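Local coordinates for protein D-alanyl transferase DltD (PDB 6O93) that probably takes part in lipoteichoic acid biosynthesis as a D-alanyl transferase, helping to place D-alanine on the cell-wall polymer of a Gram-positive bacterium, at residues A[60-65]-A[209-214]; A[105-110]-A[270-275]; A[266-271]-A[313-318]. All coordinates share one frame; numbering follows the deposited sequence.

Interaction 1: residues A[60-65]-A[209-214]; sequences LSEKYQ and KDMKQL
Lys63, at the last turn of helix 57-63, packs against Met211 and Leu214, in and after the last turn of helix 204-211, a mainly apolar contact in the outer part of the fold. With CG anti to the backbone N (chi1 178°) and a bend at chi2, the lysine chain runs over the Leu214 side chain in the opposite direction, its CG 3.6 Å from Leu214 CD1. Its ammonium end reaches the turn backbone, where NZ makes a weak hydrogen bond of 3.4 Å to Met211 O. That carbonyl also accepts from Leu214 N, closing a type I turn that brings Leu214 round to face the first helix. Met211 SD lies 3.7 Å from the CG of Glu62, whose carboxylate leads away to a salt bridge with Arg69. Leu60 CD2 meets Leu214 CD1 at 3.9 Å, the two side chains crossing at about a right angle. The Tyr64 ring lies with one face over Lys63 CG, and its OH is hydrogen-bonded to Pro215 O. Beyond the pair, Leu223 of helix 220-233 touches Tyr64 and Leu214, while helix 352-367 covers Leu60 through Leu356 and Asp359.

Interaction 2: residues A[105-110]-A[270-275]; sequences PQWFVK and SPEYGD
Ser270 caps the start of helix 272-285 and at the same time ties it to the loop that follows central strand 98-102, in which Trp107 NE1 makes a weak hydrogen bond to Ser46 OG of the sodium site. Its OG is anti to the backbone N; from there it accepts from Glu272 N at 2.9 Å and donates to Val109 O at 2.6 Å. The donor sits 21° out of the Val109 carbonyl plane. Phe108, centre of an inverse gamma turn, packs against Glu272 and Tyr273. Over one face of its ring comes Glu272 CG, 3.5 Å from the ring centroid and 14° off the normal, a CH-pi contact. Phe108 CD2 in turn stands over the face of the Tyr273 ring; the two rings are oblique, with planes 45° apart. The bent Glu272 chain carries OE2 past Phe108 to 3.4 Å from Trp107 CE3, and OE2 is hydrogen-bonded to Ser80 OG. Tyr273 OH is held by Tyr267 O. One hydroxyl thus serves both as helix cap and as bridge, so the helix start and the loop are fixed to each other, while the carboxylate of buried Glu272, beside the Trp107 ring, has a hydroxyl partner that would partly offset the cost of its charge.

Interaction 3: residues A[266-271]-A[313-318]; sequences DYRFSP and QQVARK
Lys318 reaches from helix 309-324 to the loop backbone at Arg268. Its NZ donates to Arg268 O at 2.9 Å, and the C=O...N angle of 169° puts the nitrogen almost in line with the carbonyl. CG anti to the backbone N (chi1 -173°) and an extended chain beyond it carry the ammonium this far. The same NZ also donates to Trp387 O and Gln390 O, and Lys318 also makes cation-pi contacts with Tyr273 and Trp387, so the buried charge is met by several carbonyls and two rings.

A second polar link passes through water. One molecule accepts from Arg268 NH1 at 2.7 Å and donates to Gln314 OE1 at 3.0 Å. It lies at the edge of the guanidinium, in its plane, and the planes of guanidinium and amide are 74° apart.

On the loop side, Asp266 OD1 accepts from Arg268 N, which meets it from above the carboxylate plane, an Asx turn, and the same carboxylate also binds the guanidinium. Arg268 grips Asp266 side-on as a salt bridge, with NE to OD1 at 3.0 Å and NH2 to OD2 at 2.8 Å, both on the syn side. OD1 therefore has two donors, and the guanidinium is kept from rotating. Phe269 CZ covers one of its faces. Loop 266-271, which leads into helix 272-285, is braced here by the Asp266-Arg268 bonds.

Val315 CG2 makes the apolar contact with the loop backbone, 3.6 Å from Tyr267 O and 3.7 Å from Tyr267 CB. Alongside, the aliphatic parts of Arg268 and Gln314 run the same way, with Arg268 CD 3.9 Å from Gln314 CB. Met311, one turn earlier on the helix, touches Asp266, Tyr267 and Arg268.

How the interactions relate
Interactions 2 and 3 form one continuous region, their centres 8 Å apart, sharing Ser270 and Pro271 and packed together where Tyr273 CE2 lies 3.2 Å from Arg268 O. Together they fasten the loop after strand 98-102, the start of helix 272-285 and helix 309-324 to one another. Interaction 1 lies remote from both, with centres 35 and 36 Å away, and on the opposite side of the chain's centre from interaction 2. Along the sequence, interactions 1 and 2 interleave, whereas interaction 1 closes before interaction 3 opens. The protein belongs to the DltD family of the SGNH hydrolase clan, with a five-stranded parallel sheet flanked by helices. All three contacts join helices and loops around that sheet.

Interaction 1: residues A[60-65]-A[209-214]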
# COMPACT_ATOMS: atom_id res chain seq x y z
N LEU A 60 -14.59 11.56 -2.64
CA LEU A 60 -14.78 12.76 -1.84
C LEU A 60 -13.88 13.89 -2.34
O LEU A 60 -14.30 15.06 -2.36
CB LEU A 60 -14.50 12.46 -0.37
CG LEU A 60 -15.46 11.47 0.30
CD1 LEU A 60 -14.98 11.09 1.68
CD2 LEU A 60 -16.87 12.06 0.38
N SER A 61 -12.65 13.57 -2.73
CA SER A 61 -11.73 14.61 -3.21
C SER A 61 -12.23 15.23 -4.50
O SER A 61 -12.11 16.45 -4.70
CB SER A 61 -10.33 14.03 -3.40
OG SER A 61 -9.75 13.68 -2.16
N GLU A 62 -12.80 14.42 -5.40
CA GLU A 62 -13.34 14.95 -6.65
C GLU A 62 -14.65 15.70 -6.40
O GLU A 62 -14.88 16.76 -7.00
CB GLU A 62 -13.56 13.81 -7.64
CG GLU A 62 -13.94 14.24 -9.05
CD GLU A 62 -12.83 14.98 -9.76
OE1 GLU A 62 -12.91 16.22 -9.88
OE2 GLU A 62 -11.85 14.32 -10.18
N LYS A 63 -15.51 15.18 -5.52
CA LYS A 63 -16.79 15.82 -5.27
C LYS A 63 -16.61 17.24 -4.75
O LYS A 63 -17.34 18.15 -5.16
CB LYS A 63 -17.60 14.98 -4.28
CG LYS A 63 -18.95 15.58 -3.89
CD LYS A 63 -19.85 15.80 -5.09
CE LYS A 63 -21.25 16.22 -4.66
NZ LYS A 63 -22.16 16.44 -5.82
N TYR A 64 -15.65 17.44 -3.85
CA TYR A 64 -15.48 18.73 -3.19
C TYR A 64 -14.25 19.49 -3.69
O TYR A 64 -13.77 20.40 -3.01
CB TYR A 64 -15.42 18.52 -1.68
CG TYR A 64 -16.66 17.83 -1.16
CD1 TYR A 64 -17.91 18.43 -1.31
CD2 TYR A 64 -16.60 16.59 -0.55
CE1 TYR A 64 -19.06 17.81 -0.85
CE2 TYR A 64 -17.75 15.96 -0.09
CZ TYR A 64 -18.98 16.58 -0.24
OH TYR A 64 -20.13 15.97 0.20
N GLN A 65 -13.75 19.13 -4.88
CA GLN A 65 -12.79 19.95 -5.61
C GLN A 65 -11.63 20.39 -4.73
O GLN A 65 -11.31 21.57 -4.62
CB GLN A 65 -13.49 21.17 -6.22
CG GLN A 65 -14.56 20.81 -7.25
CD GLN A 65 -13.97 20.22 -8.52
OE1 GLN A 65 -14.18 19.05 -8.84
NE2 GLN A 65 -13.24 21.04 -9.27
N LYS A 209 -20.42 8.51 -10.78
CA LYS A 209 -21.70 7.94 -10.37
C LYS A 209 -21.93 8.14 -8.88
O LYS A 209 -23.01 8.56 -8.45
CB LYS A 209 -21.77 6.46 -10.73
CG LYS A 209 -23.08 5.78 -10.35
CD LYS A 209 -23.09 4.31 -10.72
CE LYS A 209 -24.42 3.66 -10.37
NZ LYS A 209 -24.47 2.21 -10.74
N ASP A 210 -20.90 7.86 -8.07
CA ASP A 210 -21.05 7.97 -6.62
C ASP A 210 -21.11 9.43 -6.17
O ASP A 210 -21.69 9.72 -5.12
CB ASP A 210 -19.89 7.26 -5.92
CG ASP A 210 -19.90 5.76 -6.17
OD1 ASP A 210 -20.86 5.27 -6.79
OD2 ASP A 210 -18.94 5.08 -5.75
N MET A 211 -20.54 10.35 -6.95
CA MET A 211 -20.64 11.77 -6.61
C MET A 211 -22.09 12.22 -6.51
O MET A 211 -22.41 13.10 -5.71
CB MET A 211 -19.90 12.61 -7.66
CG MET A 211 -18.40 12.71 -7.43
SD MET A 211 -17.53 13.50 -8.79
CE MET A 211 -18.39 15.06 -8.90
N LYS A 212 -22.98 11.62 -7.30
CA LYS A 212 -24.40 11.97 -7.27
C LYS A 212 -25.08 11.59 -5.96
O LYS A 212 -26.21 12.02 -5.72
CB LYS A 212 -25.12 11.31 -8.44
CG LYS A 212 -24.58 11.72 -9.81
CD LYS A 212 -25.30 11.00 -10.94
CE LYS A 212 -24.78 11.45 -12.30
NZ LYS A 212 -25.39 10.68 -13.42
N GLN A 213 -24.42 10.79 -5.12
CA GLN A 213 -24.98 10.41 -3.83
C GLN A 213 -24.60 11.38 -2.71
O GLN A 213 -25.19 11.31 -1.63
CB GLN A 213 -24.51 9.00 -3.44
CG GLN A 213 -24.99 7.90 -4.36
CD GLN A 213 -24.44 6.54 -3.97
OE1 GLN A 213 -23.28 6.41 -3.59
NE2 GLN A 213 -25.27 5.51 -4.07
N LEU A 214 -23.64 12.26 -2.95
CA LEU A 214 -23.10 13.11 -1.90
C LEU A 214 -23.76 14.48 -1.90
O LEU A 214 -24.14 14.99 -2.96
CB LEU A 214 -21.59 13.27 -2.08
CG LEU A 214 -20.76 12.00 -1.97
CD1 LEU A 214 -19.38 12.21 -2.57
CD2 LEU A 214 -20.65 11.56 -0.51

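Interaction 2: residues A[105-110]-A[270-275]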
# COMPACT_ATOMS: atom_id res chain seq x y z
N PRO A 105 -2.81 -5.59 8.51
CA PRO A 105 -2.28 -6.59 9.44
C PRO A 105 -2.04 -7.93 8.78
O PRO A 105 -1.11 -8.66 9.17
CB PRO A 105 -3.36 -6.68 10.52
CG PRO A 105 -4.10 -5.40 10.44
CD PRO A 105 -4.08 -5.01 9.00
N GLN A 106 -2.84 -8.27 7.77
CA GLN A 106 -2.72 -9.57 7.11
C GLN A 106 -1.41 -9.71 6.34
O GLN A 106 -1.04 -10.83 5.99
CB GLN A 106 -3.91 -9.78 6.16
CG GLN A 106 -5.27 -9.74 6.84
CD GLN A 106 -5.77 -8.32 7.10
OE1 GLN A 106 -5.20 -7.35 6.59
NE2 GLN A 106 -6.82 -8.20 7.90
N TRP A 107 -0.72 -8.60 6.08
CA TRP A 107 0.59 -8.68 5.44
C TRP A 107 1.59 -9.44 6.30
O TRP A 107 2.48 -10.12 5.77
CB TRP A 107 1.14 -7.27 5.17
CG TRP A 107 0.46 -6.52 4.08
CD1 TRP A 107 -0.56 -6.94 3.28
CD2 TRP A 107 0.77 -5.19 3.65
NE1 TRP A 107 -0.90 -5.96 2.38
CE2 TRP A 107 -0.10 -4.87 2.59
CE3 TRP A 107 1.71 -4.23 4.07
CZ2 TRP A 107 -0.06 -3.64 1.94
CZ3 TRP A 107 1.75 -3.01 3.42
CH2 TRP A 107 0.86 -2.72 2.37
N PHE A 108 1.48 -9.32 7.62
CA PHE A 108 2.55 -9.73 8.53
C PHE A 108 2.36 -11.18 8.96
O PHE A 108 2.28 -11.52 10.14
CB PHE A 108 2.58 -8.78 9.73
CG PHE A 108 2.90 -7.36 9.36
CD1 PHE A 108 1.92 -6.54 8.82
CD2 PHE A 108 4.17 -6.84 9.53
CE1 PHE A 108 2.20 -5.23 8.46
CE2 PHE A 108 4.46 -5.54 9.18
CZ PHE A 108 3.48 -4.73 8.64
N VAL A 109 2.31 -12.06 7.96
CA VAL A 109 2.21 -13.49 8.22
C VAL A 109 3.58 -14.06 8.53
O VAL A 109 4.62 -13.44 8.29
CB VAL A 109 1.55 -14.23 7.04
CG1 VAL A 109 0.08 -13.84 6.93
CG2 VAL A 109 2.28 -13.92 5.73
N LYS A 110 3.58 -15.28 9.08
CA LYS A 110 4.80 -15.88 9.61
C LYS A 110 5.91 -15.92 8.56
O LYS A 110 7.07 -15.62 8.86
CB LYS A 110 4.50 -17.29 10.13
CG LYS A 110 5.71 -18.00 10.73
CD LYS A 110 5.35 -19.38 11.26
CE LYS A 110 6.56 -20.08 11.86
NZ LYS A 110 6.20 -21.41 12.44
N SER A 270 6.96 -11.72 11.68
CA SER A 270 6.94 -11.73 10.22
C SER A 270 8.17 -11.05 9.62
O SER A 270 8.65 -10.04 10.15
CB SER A 270 5.68 -11.04 9.71
OG SER A 270 5.65 -11.03 8.29
N PRO A 271 8.69 -11.56 8.50
CA PRO A 271 9.66 -10.77 7.73
C PRO A 271 9.08 -9.47 7.20
O PRO A 271 9.85 -8.59 6.79
CB PRO A 271 10.05 -11.72 6.58
CG PRO A 271 9.70 -13.08 7.06
CD PRO A 271 8.51 -12.91 7.94
N GLU A 272 7.76 -9.33 7.19
CA GLU A 272 7.15 -8.10 6.69
C GLU A 272 7.54 -6.90 7.53
O GLU A 272 7.56 -5.77 7.03
CB GLU A 272 5.62 -8.26 6.66
CG GLU A 272 4.87 -7.05 6.10
CD GLU A 272 5.07 -6.87 4.61
OE1 GLU A 272 5.53 -7.82 3.94
OE2 GLU A 272 4.76 -5.77 4.10
N TYR A 273 7.86 -7.11 8.82
CA TYR A 273 8.35 -6.01 9.64
C TYR A 273 9.66 -5.47 9.09
O TYR A 273 9.91 -4.26 9.12
CB TYR A 273 8.51 -6.45 11.09
CG TYR A 273 7.19 -6.73 11.77
CD1 TYR A 273 6.36 -5.70 12.17
CD2 TYR A 273 6.77 -8.04 11.99
CE1 TYR A 273 5.15 -5.95 12.79
CE2 TYR A 273 5.56 -8.30 12.61
CZ TYR A 273 4.76 -7.25 13.00
OH TYR A 273 3.55 -7.50 13.61
N GLY A 274 10.52 -6.36 8.58
CA GLY A 274 11.73 -5.92 7.91
C GLY A 274 11.45 -5.27 6.57
O GLY A 274 12.03 -4.24 6.23
N ASP A 275 10.55 -5.87 5.78
CA ASP A 275 10.19 -5.28 4.50
C ASP A 275 9.52 -3.93 4.69
O ASP A 275 9.72 -3.00 3.90
CB ASP A 275 9.27 -6.23 3.73
CG ASP A 275 9.93 -7.54 3.38
OD1 ASP A 275 11.15 -7.67 3.61
OD2 ASP A 275 9.23 -8.44 2.87

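Interaction 3: residues A[266-271]-A[313-318]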
# COMPACT_ATOMS: atom_id res chain seq x y z
N ASP A 266 -1.82 -15.54 13.52
CA ASP A 266 -0.94 -14.69 14.32
C ASP A 266 -0.12 -13.83 13.38
O ASP A 266 0.56 -14.35 12.49
CB ASP A 266 -0.04 -15.55 15.21
CG ASP A 266 0.69 -14.74 16.26
OD1 ASP A 266 0.65 -13.49 16.20
OD2 ASP A 266 1.29 -15.36 17.16
N TYR A 267 -0.18 -12.51 13.57
CA TYR A 267 0.54 -11.56 12.73
C TYR A 267 1.65 -10.84 13.49
O TYR A 267 2.17 -9.83 13.00
CB TYR A 267 -0.42 -10.52 12.15
CG TYR A 267 -1.57 -11.08 11.34
CD1 TYR A 267 -1.39 -12.14 10.47
CD2 TYR A 267 -2.84 -10.52 11.44
CE1 TYR A 267 -2.44 -12.64 9.72
CE2 TYR A 267 -3.90 -11.01 10.70
CZ TYR A 267 -3.70 -12.07 9.85
OH TYR A 267 -4.76 -12.55 9.12
N ARG A 268 2.03 -11.32 14.67
CA ARG A 268 3.02 -10.63 15.49
C ARG A 268 4.45 -10.85 15.01
O ARG A 268 5.32 -10.04 15.33
CB ARG A 268 2.89 -11.06 16.95
CG ARG A 268 1.58 -10.66 17.60
CD ARG A 268 1.46 -11.26 18.99
NE ARG A 268 1.48 -12.72 18.95
CZ ARG A 268 1.68 -13.50 20.00
NH1 ARG A 268 1.89 -12.98 21.20
NH2 ARG A 268 1.69 -14.82 19.85
N PHE A 269 4.71 -11.93 14.28
CA PHE A 269 6.07 -12.29 13.87
C PHE A 269 6.09 -12.46 12.35
O PHE A 269 5.32 -13.27 11.81
CB PHE A 269 6.52 -13.57 14.57
CG PHE A 269 6.16 -13.62 16.02
CD1 PHE A 269 6.84 -12.86 16.95
CD2 PHE A 269 5.12 -14.43 16.46
CE1 PHE A 269 6.51 -12.90 18.29
CE2 PHE A 269 4.78 -14.47 17.81
CZ PHE A 269 5.48 -13.71 18.72
N SER A 270 6.96 -11.72 11.68
CA SER A 270 6.94 -11.73 10.22
C SER A 270 8.17 -11.05 9.62
O SER A 270 8.65 -10.04 10.15
CB SER A 270 5.68 -11.04 9.71
OG SER A 270 5.65 -11.03 8.29
N PRO A 271 8.69 -11.56 8.50
CA PRO A 271 9.66 -10.77 7.73
C PRO A 271 9.08 -9.47 7.20
O PRO A 271 9.85 -8.59 6.79
CB PRO A 271 10.05 -11.72 6.58
CG PRO A 271 9.70 -13.08 7.06
CD PRO A 271 8.51 -12.91 7.94
N GLN A 313 -4.28 -6.01 18.37
CA GLN A 313 -3.78 -4.86 19.12
C GLN A 313 -2.30 -5.00 19.42
O GLN A 313 -1.58 -3.99 19.47
CB GLN A 313 -4.57 -4.69 20.42
CG GLN A 313 -5.99 -4.18 20.21
CD GLN A 313 -6.01 -2.88 19.43
OE1 GLN A 313 -5.30 -1.93 19.75
NE2 GLN A 313 -6.82 -2.85 18.38
N GLN A 314 -1.81 -6.22 19.63
CA GLN A 314 -0.37 -6.43 19.77
C GLN A 314 0.35 -6.05 18.49
O GLN A 314 1.44 -5.46 18.53
CB GLN A 314 -0.09 -7.88 20.14
CG GLN A 314 -0.61 -8.29 21.52
CD GLN A 314 0.12 -7.59 22.65
OE1 GLN A 314 1.34 -7.74 22.79
NE2 GLN A 314 -0.61 -6.84 23.45
N VAL A 315 -0.24 -6.37 17.34
CA VAL A 315 0.36 -6.01 16.05
C VAL A 315 0.40 -4.49 15.90
O VAL A 315 1.43 -3.92 15.51
CB VAL A 315 -0.42 -6.67 14.90
CG1 VAL A 315 0.11 -6.21 13.55
CG2 VAL A 315 -0.34 -8.18 15.02
N ALA A 316 -0.71 -3.82 16.19
CA ALA A 316 -0.74 -2.37 16.10
C ALA A 316 0.31 -1.74 17.01
O ALA A 316 0.99 -0.78 16.62
CB ALA A 316 -2.13 -1.84 16.45
N ARG A 317 0.46 -2.27 18.23
CA ARG A 317 1.47 -1.73 19.14
C ARG A 317 2.87 -1.88 18.56
O ARG A 317 3.71 -0.99 18.71
CB ARG A 317 1.37 -2.42 20.50
CG ARG A 317 2.30 -1.83 21.55
CD ARG A 317 2.40 -2.72 22.78
NE ARG A 317 1.16 -2.76 23.54
CZ ARG A 317 0.97 -3.50 24.63
NH1 ARG A 317 -0.20 -3.47 25.26
NH2 ARG A 317 1.95 -4.28 25.09
N LYS A 318 3.14 -3.01 17.90
CA LYS A 318 4.46 -3.23 17.33
C LYS A 318 4.72 -2.27 16.17
O LYS A 318 5.80 -1.69 16.07
CB LYS A 318 4.60 -4.68 16.86
CG LYS A 318 6.00 -5.05 16.41
CD LYS A 318 6.14 -6.56 16.26
CE LYS A 318 7.53 -6.94 15.78
NZ LYS A 318 7.68 -8.42 15.69
O HOH W 1 2.33 -10.52 22.34